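Local coordinates for ATP-dependent DNA helicase RecQ (PDB 3IUO), which is the C-terminal part, with a helix-turn-helix domain, of a RecQ helicase that probably couples ATP hydrolysis to 3'-5' unwinding of duplex DNA, at residues B[19-24]-B[50-55]; B[95-100]-B[107-112]. All coordinates share one frame; numbering follows the deposited sequence.

Interaction 1. Residues B[19-24]-B[50-55]; sequences SKMKVS and LSEVET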
ATOM      1  N   SER B  19     -14.755 -13.380  12.644  1.00 10.90           N
ATOM      2  CA  SER B  19     -15.560 -12.166  12.415  1.00 11.85           C
ATOM      3  C   SER B  19     -16.056 -11.621  13.754  1.00 11.90           C
ATOM      4  O   SER B  19     -16.077 -10.404  13.985  1.00 12.01           O
ATOM      5  CB  SER B  19     -16.741 -12.463  11.478  1.00 12.46           C
ATOM      6  OG  SER B  19     -16.294 -12.800  10.161  1.00 14.37           O
ATOM      7  N   LYS B  20     -16.434 -12.523  14.647  1.00 12.04           N
ATOM      8  CA  LYS B  20     -16.873 -12.130  15.996  1.00 12.30           C
ATOM      9  C   LYS B  20     -15.762 -11.467  16.797  1.00 12.02           C
ATOM     10  O   LYS B  20     -16.014 -10.513  17.544  1.00 11.27           O
ATOM     11  CB  LYS B  20     -17.381 -13.335  16.787  1.00 13.27           C
ATOM     12  CG  LYS B  20     -18.782 -13.754  16.462  1.00 14.97           C
ATOM     13  CD  LYS B  20     -19.314 -14.760  17.472  1.00 17.84           C
ATOM     14  CE  LYS B  20     -20.503 -15.509  16.903  1.00 20.01           C
ATOM     15  NZ  LYS B  20     -21.273 -14.657  15.941  1.00 22.72           N
HETATM   16  N   MSE B  21     -14.544 -11.986  16.648  1.00 10.91           N
HETATM   17  CA  MSE B  21     -13.394 -11.471  17.375  1.00 10.72           C
HETATM   18  C   MSE B  21     -13.111 -10.059  16.911  1.00 10.19           C
HETATM   19  O   MSE B  21     -12.787  -9.196  17.717  1.00  9.00           O
HETATM   20  CB  MSE B  21     -12.156 -12.348  17.168  1.00 11.06           C
HETATM   21  CG  MSE B  21     -10.922 -11.860  17.948  1.00 15.34           C
HETATM   22 SE   MSE B  21      -9.271 -12.797  17.452  1.00 25.98          SE
HETATM   23  CE  MSE B  21      -9.465 -12.630  15.512  1.00 23.79           C
ATOM     24  N   LYS B  22     -13.243  -9.830  15.607  1.00 10.04           N
ATOM     25  CA  LYS B  22     -13.022  -8.505  15.063  1.00  9.89           C
ATOM     26  C   LYS B  22     -14.078  -7.514  15.521  1.00 10.39           C
ATOM     27  O   LYS B  22     -13.769  -6.366  15.815  1.00  9.34           O
ATOM     28  CB  LYS B  22     -12.900  -8.546  13.537  1.00 10.04           C
ATOM     29  CG  LYS B  22     -11.577  -9.181  13.038  1.00 10.70           C
ATOM     30  CD  LYS B  22     -11.463  -9.245  11.509  1.00 14.20           C
ATOM     31  CE  LYS B  22     -12.302 -10.367  10.917  1.00 16.84           C
ATOM     32  NZ  LYS B  22     -12.139 -10.380   9.440  1.00 16.87           N
ATOM     33  N   VAL B  23     -15.323  -7.983  15.631  1.00 10.52           N
ATOM     34  CA  VAL B  23     -16.387  -7.126  16.125  1.00 11.65           C
ATOM     35  C   VAL B  23     -16.036  -6.710  17.559  1.00 11.63           C
ATOM     36  O   VAL B  23     -16.200  -5.531  17.914  1.00 13.03           O
ATOM     37  CB  VAL B  23     -17.765  -7.813  16.039  1.00 11.03           C
ATOM     38  CG1 VAL B  23     -18.794  -7.076  16.921  1.00 11.96           C
ATOM     39  CG2 VAL B  23     -18.248  -7.878  14.583  1.00 12.33           C
ATOM     40  N   SER B  24     -15.565  -7.676  18.364  1.00 11.91           N
ATOM     41  CA  SER B  24     -15.162  -7.418  19.750  0.50 12.29           C
ATOM     42  C   SER B  24     -14.017  -6.418  19.818  1.00 12.69           C
ATOM     43  O   SER B  24     -14.040  -5.492  20.620  1.00 12.30           O
ATOM     44  CB  SER B  24     -14.754  -8.718  20.449  0.50 12.30           C
ATOM     45  OG  SER B  24     -15.880  -9.530  20.713  0.50 12.67           O
ATOM     46  N   LEU B  50      -2.003  -6.392  15.818  1.00 12.37           N
ATOM     47  CA  LEU B  50      -1.816  -5.424  14.753  1.00 11.48           C
ATOM     48  C   LEU B  50      -2.354  -5.944  13.432  1.00 11.24           C
ATOM     49  O   LEU B  50      -2.991  -5.182  12.686  1.00 10.32           O
ATOM     50  CB  LEU B  50      -0.346  -5.000  14.614  1.00 12.99           C
ATOM     51  CG  LEU B  50       0.247  -4.162  15.757  1.00 12.82           C
ATOM     52  CD1 LEU B  50       1.749  -3.995  15.557  1.00 12.87           C
ATOM     53  CD2 LEU B  50      -0.428  -2.810  15.895  1.00 13.38           C
ATOM     54  N   SER B  51      -2.106  -7.229  13.150  1.00 10.08           N
ATOM     55  CA  SER B  51      -2.607  -7.817  11.906  1.00 10.87           C
ATOM     56  C   SER B  51      -4.129  -7.802  11.846  1.00 10.88           C
ATOM     57  O   SER B  51      -4.708  -7.520  10.802  1.00  8.96           O
ATOM     58  CB  SER B  51      -2.060  -9.205  11.700  1.00 11.79           C
ATOM     59  OG  SER B  51      -0.656  -9.160  11.528  1.00 13.54           O
ATOM     60  N   GLU B  52      -4.775  -8.103  12.968  1.00 12.19           N
ATOM     61  CA  GLU B  52      -6.245  -8.048  13.003  1.00 12.03           C
ATOM     62  C   GLU B  52      -6.791  -6.628  12.848  1.00 11.96           C
ATOM     63  O   GLU B  52      -7.763  -6.406  12.117  1.00 12.30           O
ATOM     64  CB  GLU B  52      -6.784  -8.630  14.307  1.00 12.22           C
ATOM     65  CG  GLU B  52      -6.376 -10.071  14.552  1.00 14.59           C
ATOM     66  CD  GLU B  52      -7.035 -11.074  13.618  1.00 18.53           C
ATOM     67  OE1 GLU B  52      -8.051 -10.742  12.972  1.00 21.31           O
ATOM     68  OE2 GLU B  52      -6.549 -12.226  13.561  1.00 20.48           O
ATOM     69  N   VAL B  53      -6.148  -5.668  13.501  1.00 11.15           N
ATOM     70  CA  VAL B  53      -6.567  -4.247  13.387  1.00 12.41           C
ATOM     71  C   VAL B  53      -6.344  -3.776  11.929  1.00 12.28           C
ATOM     72  O   VAL B  53      -7.175  -3.077  11.374  1.00 12.87           O
ATOM     73  CB  VAL B  53      -5.817  -3.372  14.391  1.00 12.97           C
ATOM     74  CG1 VAL B  53      -6.106  -1.909  14.130  1.00 13.23           C
ATOM     75  CG2 VAL B  53      -6.200  -3.768  15.815  1.00 12.22           C
ATOM     76  N   GLU B  54      -5.244  -4.195  11.289  1.00 12.64           N
ATOM     77  CA  GLU B  54      -5.064  -3.888   9.874  1.00 11.74           C
ATOM     78  C   GLU B  54      -6.204  -4.441   8.984  1.00 11.34           C
ATOM     79  O   GLU B  54      -6.757  -3.728   8.144  1.00 12.80           O
ATOM     80  CB  GLU B  54      -3.705  -4.390   9.378  1.00 11.15           C
ATOM     81  CG  GLU B  54      -2.575  -3.562   9.981  1.00 13.10           C
ATOM     82  CD  GLU B  54      -1.177  -4.214   9.938  1.00 13.97           C
ATOM     83  OE1 GLU B  54      -1.030  -5.418   9.637  1.00 13.78           O
ATOM     84  OE2 GLU B  54      -0.204  -3.513  10.259  1.00 14.92           O
ATOM     85  N   THR B  55      -6.555  -5.708   9.192  1.00 11.33           N
ATOM     86  CA  THR B  55      -7.666  -6.329   8.470  1.00 11.83           C
ATOM     87  C   THR B  55      -8.959  -5.492   8.625  1.00 12.45           C
ATOM     88  O   THR B  55      -9.665  -5.174   7.626  1.00 12.31           O
ATOM     89  CB  THR B  55      -7.846  -7.763   8.953  1.00 12.70           C
ATOM     90  OG1 THR B  55      -6.682  -8.535   8.592  1.00 13.53           O
ATOM     91  CG2 THR B  55      -9.077  -8.369   8.317  1.00 13.21           C
TER
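The flat carboxylate of Glu-52 is met over one face by the selenomethionine Met-21, whose methyl CE sits almost directly above the carboxylate carbon, 3.5 Å from Glu-52 CD. Both oxygens are just as near to that methyl, so one methyl covers that face of the group, and no hydrogen bond crosses the contact. Beside the carboxylate, at its OE1, runs the aliphatic part of Lys-22: CG lies 3.9 Å from Glu-52 OE1, tilted somewhat to the same side of the plane as the Met-21 methyl. Met-21 reaches across with CG anti to its backbone N (chi1 -179°), and a bend at chi3 turns CE inward, leaving selenium further from the carboxylate. Lys-22 bends at chi3 as well, which carries its amino end past Glu-52 to the methyl of Thr-55, with Lys-22 NZ 3.8 Å from Thr-55 CG2. The ammonium therefore stays 5.4 Å from Glu-52 OE1, too far for a salt bridge, although the opposite charges probably attract weakly. Each pair of side chains crosses at about a right angle, as do the helix axes, which stand 10.4 Å apart with a crossing angle of -90°. Helices 15-30 and 46-58 are thus joined by a small surface contact within the helix-turn-helix domain, with helix 35-41 between them in sequence. Around it, His-42 touches Met-21 and Leu-44 touches Glu-52, while Leu-50 and Val-53 of helix 46-58 pack against helix 106-121.

Interaction 2. Residues B[95-100]-B[107-112]; sequences EAMQEL and EEIRLV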
ATOM      1  N   GLU B  95       7.706  -0.378   1.835  1.00 10.60           N
ATOM      2  CA  GLU B  95       8.307   0.896   1.446  1.00 10.11           C
ATOM      3  C   GLU B  95       8.563   1.786   2.646  1.00 10.50           C
ATOM      4  O   GLU B  95       9.623   2.429   2.730  1.00 11.06           O
ATOM      5  CB  GLU B  95       7.451   1.612   0.399  1.00  9.97           C
ATOM      6  CG  GLU B  95       7.351   0.844  -0.914  1.00 11.93           C
ATOM      7  CD  GLU B  95       8.681   0.644  -1.623  1.00 14.92           C
ATOM      8  OE1 GLU B  95       9.466   1.626  -1.725  1.00 11.83           O
ATOM      9  OE2 GLU B  95       8.914  -0.494  -2.112  1.00 13.20           O
ATOM     10  N   ALA B  96       7.621   1.784   3.609  1.00  9.81           N
ATOM     11  CA  ALA B  96       7.799   2.575   4.835  1.00  9.44           C
ATOM     12  C   ALA B  96       9.055   2.134   5.599  1.00 10.13           C
ATOM     13  O   ALA B  96       9.837   2.970   6.041  1.00 10.87           O
ATOM     14  CB  ALA B  96       6.552   2.496   5.739  1.00  8.48           C
HETATM   15  N   MSE B  97       9.233   0.824   5.728  1.00 10.37           N
HETATM   16  CA  MSE B  97      10.418   0.232   6.396  1.00 11.73           C
HETATM   17  C   MSE B  97      11.737   0.603   5.701  1.00 11.50           C
HETATM   18  O   MSE B  97      12.756   0.820   6.371  1.00 11.86           O
HETATM   19  CB  MSE B  97      10.285  -1.298   6.478  1.00 12.31           C
HETATM   20  CG  MSE B  97       9.277  -1.841   7.468  1.00 15.77           C
HETATM   21 SE   MSE B  97       9.833  -1.498   9.278  1.00 28.07          SE
HETATM   22  CE  MSE B  97      11.425  -2.648   9.403  1.00 24.86           C
ATOM     23  N   GLN B  98      11.719   0.640   4.366  1.00 11.88           N
ATOM     24  CA  GLN B  98      12.897   1.011   3.576  1.00 12.43           C
ATOM     25  C   GLN B  98      13.247   2.458   3.874  1.00 11.79           C
ATOM     26  O   GLN B  98      14.421   2.815   4.030  1.00 11.14           O
ATOM     27  CB  GLN B  98      12.577   0.830   2.094  1.00 13.01           C
ATOM     28  CG  GLN B  98      13.726   1.013   1.127  1.00 15.06           C
ATOM     29  CD  GLN B  98      13.245   0.895  -0.297  1.00 18.03           C
ATOM     30  OE1 GLN B  98      13.359  -0.167  -0.912  1.00 19.15           O
ATOM     31  NE2 GLN B  98      12.674   1.979  -0.826  1.00 16.49           N
ATOM     32  N   GLU B  99      12.213   3.287   3.985  1.00 11.54           N
ATOM     33  CA  GLU B  99      12.419   4.716   4.186  1.00 11.88           C
ATOM     34  C   GLU B  99      12.644   5.094   5.657  1.00 11.25           C
ATOM     35  O   GLU B  99      13.413   6.026   5.943  1.00 12.06           O
ATOM     36  CB  GLU B  99      11.272   5.527   3.567  1.00 11.73           C
ATOM     37  CG  GLU B  99      11.039   5.315   2.035  1.00 13.24           C
ATOM     38  CD  GLU B  99      12.288   5.552   1.172  1.00 17.32           C
ATOM     39  OE1 GLU B  99      13.061   6.476   1.478  1.00 16.66           O
ATOM     40  OE2 GLU B  99      12.484   4.822   0.170  1.00 17.22           O
ATOM     41  N   LEU B 100      12.026   4.347   6.580  1.00 10.91           N
ATOM     42  CA  LEU B 100      11.995   4.706   8.016  1.00 10.47           C
ATOM     43  C   LEU B 100      12.631   3.704   9.006  1.00 10.94           C
ATOM     44  O   LEU B 100      12.739   4.014  10.190  1.00 10.98           O
ATOM     45  CB  LEU B 100      10.561   4.945   8.481  1.00 10.39           C
ATOM     46  CG  LEU B 100       9.675   5.965   7.766  1.00  8.54           C
ATOM     47  CD1 LEU B 100       8.216   5.728   8.145  1.00  9.63           C
ATOM     48  CD2 LEU B 100      10.082   7.394   8.086  1.00  8.45           C
ATOM     49  N   GLU B 107       6.688  -2.009  14.693  1.00 13.36           N
ATOM     50  CA  GLU B 107       5.467  -1.743  15.461  1.00 13.66           C
ATOM     51  C   GLU B 107       5.047  -0.274  15.487  1.00 13.64           C
ATOM     52  O   GLU B 107       3.840   0.036  15.368  1.00 13.15           O
ATOM     53  CB  GLU B 107       5.551  -2.322  16.865  1.00 13.31           C
ATOM     54  CG  GLU B 107       5.476  -3.829  16.830  1.00 13.82           C
ATOM     55  CD  GLU B 107       5.611  -4.467  18.182  1.00 14.55           C
ATOM     56  OE1 GLU B 107       5.510  -3.747  19.196  1.00 16.09           O
ATOM     57  OE2 GLU B 107       5.795  -5.706  18.221  1.00 16.34           O
ATOM     58  N   GLU B 108       6.011   0.629  15.638  1.00 13.33           N
ATOM     59  CA  GLU B 108       5.668   2.057  15.613  1.00 12.96           C
ATOM     60  C   GLU B 108       5.066   2.441  14.271  1.00 12.73           C
ATOM     61  O   GLU B 108       4.048   3.134  14.221  1.00 12.88           O
ATOM     62  CB  GLU B 108       6.897   2.909  15.855  1.00 13.54           C
ATOM     63  CG  GLU B 108       7.338   2.970  17.285  1.00 13.91           C
ATOM     64  CD  GLU B 108       8.636   3.753  17.422  1.00 16.60           C
ATOM     65  OE1 GLU B 108       9.675   3.327  16.843  1.00 16.68           O
ATOM     66  OE2 GLU B 108       8.620   4.798  18.101  1.00 17.02           O
ATOM     67  N   ILE B 109       5.694   1.955  13.200  1.00 12.74           N
ATOM     68  CA  ILE B 109       5.301   2.284  11.839  1.00 12.03           C
ATOM     69  C   ILE B 109       3.935   1.682  11.541  1.00 12.33           C
ATOM     70  O   ILE B 109       3.074   2.375  10.969  1.00 11.77           O
ATOM     71  CB  ILE B 109       6.350   1.820  10.807  1.00 12.12           C
ATOM     72  CG1 ILE B 109       7.634   2.643  10.959  1.00 11.33           C
ATOM     73  CG2 ILE B 109       5.784   1.972   9.393  1.00 12.10           C
ATOM     74  CD1 ILE B 109       8.814   2.065  10.191  1.00 11.40           C
ATOM     75  N   ARG B 110       3.725   0.421  11.939  1.00 12.07           N
ATOM     76  CA  ARG B 110       2.411  -0.198  11.765  1.00 12.07           C
ATOM     77  C   ARG B 110       1.282   0.555  12.484  1.00 12.34           C
ATOM     78  O   ARG B 110       0.196   0.731  11.916  1.00 11.65           O
ATOM     79  CB  ARG B 110       2.407  -1.667  12.188  1.00 11.94           C
ATOM     80  CG  ARG B 110       3.225  -2.504  11.245  1.00 12.11           C
ATOM     81  CD  ARG B 110       3.351  -3.923  11.758  1.00 13.37           C
ATOM     82  NE  ARG B 110       2.122  -4.688  11.531  1.00 12.53           N
ATOM     83  CZ  ARG B 110       1.925  -5.926  11.960  1.00 13.09           C
ATOM     84  NH1 ARG B 110       2.843  -6.540  12.699  1.00 11.71           N
ATOM     85  NH2 ARG B 110       0.806  -6.566  11.664  1.00 12.96           N
ATOM     86  N   LEU B 111       1.515   0.990  13.732  1.00 10.23           N
ATOM     87  CA  LEU B 111       0.518   1.751  14.479  1.00 11.59           C
ATOM     88  C   LEU B 111       0.141   3.048  13.774  1.00 11.06           C
ATOM     89  O   LEU B 111      -1.045   3.390  13.672  1.00 11.59           O
ATOM     90  CB  LEU B 111       1.023   2.051  15.899  1.00 10.56           C
ATOM     91  CG  LEU B 111       0.927   0.847  16.849  1.00 11.71           C
ATOM     92  CD1 LEU B 111       1.683   1.131  18.175  1.00 10.24           C
ATOM     93  CD2 LEU B 111      -0.538   0.462  17.191  1.00 10.68           C
ATOM     94  N   VAL B 112       1.138   3.804  13.332  1.00 11.71           N
ATOM     95  CA  VAL B 112       0.839   5.094  12.739  1.00 10.60           C
ATOM     96  C   VAL B 112       0.166   4.874  11.392  1.00 11.23           C
ATOM     97  O   VAL B 112      -0.697   5.672  11.030  1.00 11.14           O
ATOM     98  CB  VAL B 112       2.081   5.992  12.609  1.00 11.20           C
ATOM     99  CG1 VAL B 112       1.735   7.349  11.980  1.00 12.79           C
ATOM    100  CG2 VAL B 112       2.657   6.211  13.989  1.00  9.50           C
TER
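Ala-96 and Ile-109 bring the backbones nearest, CA to CA 7.4 Å, where the short axes of 95-100 and 107-112 pass 10.6 Å apart with 127° between their directions. The two helices form a helix-loop-helix hairpin, well opened from antiparallel, and a knobs-into-holes contact near its turn joins them. Ile-109 is the knob. It enters a hole on helix 93-100 lined by Ala-96, Met-97 and Leu-100, with Leu-93 one turn earlier as the fourth wall. The two branches of Ile-109 divide the work. Its CG2, anti to the backbone N, meets the methyl of Ala-96 (Ile-109 CG2 to Ala-96 CB 3.8 Å). The longer branch extends at chi2 168° and pushes CD1 between two partners: Leu-100 CB on the one hand and the selenium of the selenomethionine Met-97 on the other, 3.8 Å from Ile-109 CD1 to Met-97 SE. Met-97 points its first bond past Ile-109 rather than at it, and bends at both chi2 and chi3 fold the chain so that selenium, not a carbon, makes the nearest approach. Leu-100 touches through CB; its branched end is not what meets Ile-109. No hydrogen bond spans the segments, and the junction is purely apolar. Tyr-84 of helix 75-87 packs on Ala-96 and Leu-100, and Tyr-104 of the connecting loop adds to the cover of Ile-109. Near the N-terminal end of helix 93-100, Glu-95 packs on Tyr-58 of the second subunit. On the exposed flank, Gln-98 NE2 donates to Glu-99 OE2 at 3.0 Å, reaching the oxygen from its anti side, 26° out of the carboxylate plane.

Interaction 1 is a surface contact inside the helix-turn-helix domain, whereas interaction 2 is partly buried and closes the C-terminal hairpin; their centres lie 20 Å apart, on opposite sides of the chain's centre. Similar in buried area, they differ in chemistry: a methyl and lysine methylenes against a carboxylate, with the lysine's amino end by a threonine methyl, in 19-24/50-55, an isoleucine in an apolar hole in 95-100/107-112. They share no helix, yet helices 46-58 and 106-121 meet directly. Arg-110 NE makes a salt bridge to Glu-54 OE2 at 2.9 Å, its NH2 probably bonds to Ser-51 OG, and Leu-111 packs on Leu-50, so polar and apolar contacts together join the two halves.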